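Local coordinates for protein transcriptional regulator, ROK family (PDB 1Z05) that probably binds DNA as a zinc-containing transcriptional regulator of the ROK family, with a likely role in the control of carbohydrate metabolism, at residues A[109-114]-A[122-127]. Residues are numbered along the deposited sequence; the frame is centred on the assembly and turned at random.
With SO4 (sulfate ion), chain C.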
ATOM      1  N   GLN A 109     -17.376 -11.962  23.509  1.00 36.33           N
ATOM      2  CA  GLN A 109     -17.180 -12.942  22.464  1.00 37.44           C
ATOM      3  C   GLN A 109     -17.423 -12.314  21.095  1.00 37.75           C
ATOM      4  O   GLN A 109     -17.902 -11.187  20.991  1.00 39.55           O
ATOM      5  CB  GLN A 109     -18.149 -14.112  22.671  1.00 36.03           C
ATOM      6  CG  GLN A 109     -18.022 -14.816  24.030  1.00 37.32           C
ATOM      7  CD  GLN A 109     -19.133 -15.801  24.265  1.00 37.57           C
ATOM      8  OE1 GLN A 109     -20.223 -15.639  23.736  1.00 40.70           O
ATOM      9  NE2 GLN A 109     -18.865 -16.832  25.064  1.00 39.51           N
ATOM     10  N   PHE A 110     -17.085 -13.055  20.046  1.00 39.06           N
ATOM     11  CA  PHE A 110     -17.471 -12.700  18.685  1.00 37.88           C
ATOM     12  C   PHE A 110     -17.611 -13.987  17.870  1.00 38.97           C
ATOM     13  O   PHE A 110     -17.070 -15.027  18.249  1.00 39.19           O
ATOM     14  CB  PHE A 110     -16.447 -11.734  18.046  1.00 36.84           C
ATOM     15  CG  PHE A 110     -15.048 -12.303  17.904  1.00 37.49           C
ATOM     16  CD1 PHE A 110     -14.688 -13.022  16.769  1.00 36.88           C
ATOM     17  CD2 PHE A 110     -14.088 -12.087  18.894  1.00 34.02           C
ATOM     18  CE1 PHE A 110     -13.395 -13.543  16.616  1.00 34.38           C
ATOM     19  CE2 PHE A 110     -12.788 -12.580  18.749  1.00 38.17           C
ATOM     20  CZ  PHE A 110     -12.442 -13.316  17.616  1.00 37.21           C
ATOM     21  N   LEU A 111     -18.354 -13.907  16.769  1.00 38.52           N
ATOM     22  CA  LEU A 111     -18.429 -14.982  15.798  1.00 40.00           C
ATOM     23  C   LEU A 111     -17.446 -14.721  14.675  1.00 40.49           C
ATOM     24  O   LEU A 111     -17.287 -13.578  14.223  1.00 40.08           O
ATOM     25  CB  LEU A 111     -19.831 -15.074  15.182  1.00 41.82           C
ATOM     26  CG  LEU A 111     -21.022 -15.593  15.975  1.00 45.08           C
ATOM     27  CD1 LEU A 111     -22.169 -15.830  14.987  1.00 50.21           C
ATOM     28  CD2 LEU A 111     -20.688 -16.873  16.713  1.00 52.21           C
ATOM     29  N   SER A 112     -16.764 -15.775  14.249  1.00 40.27           N
ATOM     30  CA  SER A 112     -15.900 -15.701  13.080  1.00 40.94           C
ATOM     31  C   SER A 112     -16.351 -16.816  12.162  1.00 41.39           C
ATOM     32  O   SER A 112     -16.512 -17.958  12.598  1.00 42.22           O
ATOM     33  CB  SER A 112     -14.426 -15.854  13.465  1.00 41.57           C
ATOM     34  OG  SER A 112     -13.582 -15.655  12.338  1.00 43.56           O
ATOM     35  N   MET A 113     -16.590 -16.467  10.901  1.00 40.95           N
ATOM     36  CA  MET A 113     -17.089 -17.403   9.912  1.00 41.10           C
ATOM     37  C   MET A 113     -16.164 -17.492   8.708  1.00 39.66           C
ATOM     38  O   MET A 113     -15.487 -16.524   8.348  1.00 38.76           O
ATOM     39  CB  MET A 113     -18.483 -16.969   9.452  1.00 39.79           C
ATOM     40  CG  MET A 113     -19.512 -16.941  10.570  1.00 42.05           C
ATOM     41  SD  MET A 113     -21.068 -16.180  10.062  1.00 47.09           S
ATOM     42  CE  MET A 113     -21.810 -17.506   9.131  1.00 50.37           C
ATOM     43  N   ARG A 114     -16.129 -18.662   8.090  1.00 40.19           N
ATOM     44  CA  ARG A 114     -15.530 -18.794   6.769  1.00 39.90           C
ATOM     45  C   ARG A 114     -16.556 -19.362   5.801  1.00 40.20           C
ATOM     46  O   ARG A 114     -17.160 -20.409   6.070  1.00 40.14           O
ATOM     47  CB  ARG A 114     -14.285 -19.685   6.791  1.00 39.32           C
ATOM     48  CG  ARG A 114     -13.738 -19.954   5.371  1.00 37.63           C
ATOM     49  CD  ARG A 114     -12.508 -20.867   5.353  1.00 41.16           C
ATOM     50  NE  ARG A 114     -12.213 -21.276   3.980  1.00 42.30           N
ATOM     51  CZ  ARG A 114     -11.530 -20.535   3.111  1.00 43.05           C
ATOM     52  NH1 ARG A 114     -11.042 -19.348   3.479  1.00 41.35           N
ATOM     53  NH2 ARG A 114     -11.349 -20.975   1.870  1.00 39.26           N
ATOM     54  N   ILE A 122     -18.645 -21.835  11.217  1.00 36.78           N
ATOM     55  CA  ILE A 122     -19.025 -20.830  12.197  1.00 37.54           C
ATOM     56  C   ILE A 122     -18.301 -21.183  13.485  1.00 38.67           C
ATOM     57  O   ILE A 122     -18.402 -22.309  13.968  1.00 39.45           O
ATOM     58  CB  ILE A 122     -20.571 -20.750  12.424  1.00 37.31           C
ATOM     59  CG1 ILE A 122     -21.295 -20.450  11.101  1.00 38.22           C
ATOM     60  CG2 ILE A 122     -20.899 -19.671  13.463  1.00 35.51           C
ATOM     61  CD1 ILE A 122     -22.826 -20.599  11.151  1.00 38.47           C
ATOM     62  N   ALA A 123     -17.536 -20.234  14.013  1.00 39.05           N
ATOM     63  CA  ALA A 123     -16.826 -20.451  15.261  1.00 38.01           C
ATOM     64  C   ALA A 123     -17.166 -19.336  16.230  1.00 38.95           C
ATOM     65  O   ALA A 123     -17.311 -18.181  15.833  1.00 38.88           O
ATOM     66  CB  ALA A 123     -15.321 -20.515  15.029  1.00 38.65           C
ATOM     67  N   LEU A 124     -17.316 -19.692  17.495  1.00 38.14           N
ATOM     68  CA  LEU A 124     -17.450 -18.708  18.559  1.00 37.25           C
ATOM     69  C   LEU A 124     -16.078 -18.529  19.196  1.00 37.34           C
ATOM     70  O   LEU A 124     -15.440 -19.514  19.589  1.00 37.62           O
ATOM     71  CB  LEU A 124     -18.487 -19.173  19.590  1.00 37.94           C
ATOM     72  CG  LEU A 124     -18.699 -18.328  20.854  1.00 38.90           C
ATOM     73  CD1 LEU A 124     -19.394 -17.009  20.540  1.00 35.94           C
ATOM     74  CD2 LEU A 124     -19.495 -19.129  21.879  1.00 37.22           C
ATOM     75  N   HIS A 125     -15.627 -17.274  19.283  1.00 36.57           N
ATOM     76  CA  HIS A 125     -14.332 -16.938  19.884  1.00 36.46           C
ATOM     77  C   HIS A 125     -14.526 -16.070  21.117  1.00 36.56           C
ATOM     78  O   HIS A 125     -15.501 -15.309  21.196  1.00 36.34           O
ATOM     79  CB  HIS A 125     -13.502 -16.078  18.916  1.00 35.48           C
ATOM     80  CG  HIS A 125     -12.902 -16.810  17.754  1.00 34.80           C
ATOM     81  ND1 HIS A 125     -13.660 -17.361  16.744  1.00 41.05           N
ATOM     82  CD2 HIS A 125     -11.610 -16.995  17.394  1.00 32.16           C
ATOM     83  CE1 HIS A 125     -12.861 -17.904  15.842  1.00 38.56           C
ATOM     84  NE2 HIS A 125     -11.612 -17.698  16.214  1.00 42.96           N
ATOM     85  N   GLU A 126     -13.616 -16.173  22.083  0.50 36.35           N
ATOM     86  CA  GLU A 126     -13.537 -15.160  23.132  0.50 36.22           C
ATOM     87  C   GLU A 126     -12.821 -13.952  22.542  0.50 37.44           C
ATOM     88  O   GLU A 126     -11.999 -14.096  21.631  0.50 37.91           O
ATOM     89  CB  GLU A 126     -12.852 -15.670  24.417  0.50 35.90           C
ATOM     90  CG  GLU A 126     -11.425 -16.208  24.268  0.50 34.16           C
ATOM     91  CD  GLU A 126     -10.327 -15.150  24.451  0.50 36.01           C
ATOM     92  OE1 GLU A 126     -10.515 -14.169  25.218  0.50 32.76           O
ATOM     93  OE2 GLU A 126      -9.254 -15.321  23.832  0.50 30.21           O
ATOM     94  N   LEU A 127     -13.147 -12.769  23.057  1.00 38.11           N
ATOM     95  CA  LEU A 127     -12.658 -11.499  22.508  1.00 38.08           C
ATOM     96  C   LEU A 127     -11.137 -11.425  22.261  1.00 38.71           C
ATOM     97  O   LEU A 127     -10.697 -10.800  21.285  1.00 39.58           O
ATOM     98  CB  LEU A 127     -13.129 -10.323  23.384  1.00 38.20           C
ATOM     99  CG  LEU A 127     -13.178  -8.956  22.686  1.00 38.81           C
ATOM    100  CD1 LEU A 127     -14.191  -8.938  21.534  1.00 39.98           C
ATOM    101  CD2 LEU A 127     -13.457  -7.850  23.695  1.00 38.96           C
TER
HETATM  102  S   SO4 C 407     -11.534 -24.356   0.549  1.00 38.82           S
HETATM  103  O1  SO4 C 407     -11.035 -24.705   1.874  1.00 37.36           O
HETATM  104  O2  SO4 C 407     -10.447 -23.923  -0.314  1.00 37.79           O
HETATM  105  O3  SO4 C 407     -12.163 -25.559   0.005  1.00 42.30           O
HETATM  106  O4  SO4 C 407     -12.503 -23.269   0.653  1.00 39.54           O
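One face of the F110 ring is covered by CB of H125, 3.5 Å from the ring centroid and 22° off the normal, a CH-pi contact; L127 O sits at the ring's edge, roughly level with it. The F110 and H125 planes differ by 16° but are displaced, leaving little ring-on-ring overlap. With chi1 at 62° the F110 ring swings toward the neighbouring strand, its CZ reaching 3.2 Å from H125 CB. At the R114 guanidinium edge, in plane, a sulfate probably from the crystallisation liquor accepts a 2.8 Å hydrogen bond at O4 from NH2; D217 salt-bridges NH1. The frame is the antiparallel beta hairpin of strands 108-116 and 119-126, within the 3-2-1-4-5 sheet of the ASKHA fold. Hydrogen-bonded pairs F110–H125 and S112–A123 fix the register with four backbone bonds, H125 N to F110 O the straightest. Helix 407-418 packs against F110 and H125 on the face they share with S112 and A123; S112 OG bonds to T406 O. On the opposite face, L111 CD2 meets L124 CD1 at 4.0 Å. Q109 OE1, 3.6 Å from L124 CD1, accepts from D167 N, and NE2 donates to Q165 O. M113 runs alongside I122, its bent end bringing CE to 3.6 Å from I122 CG1.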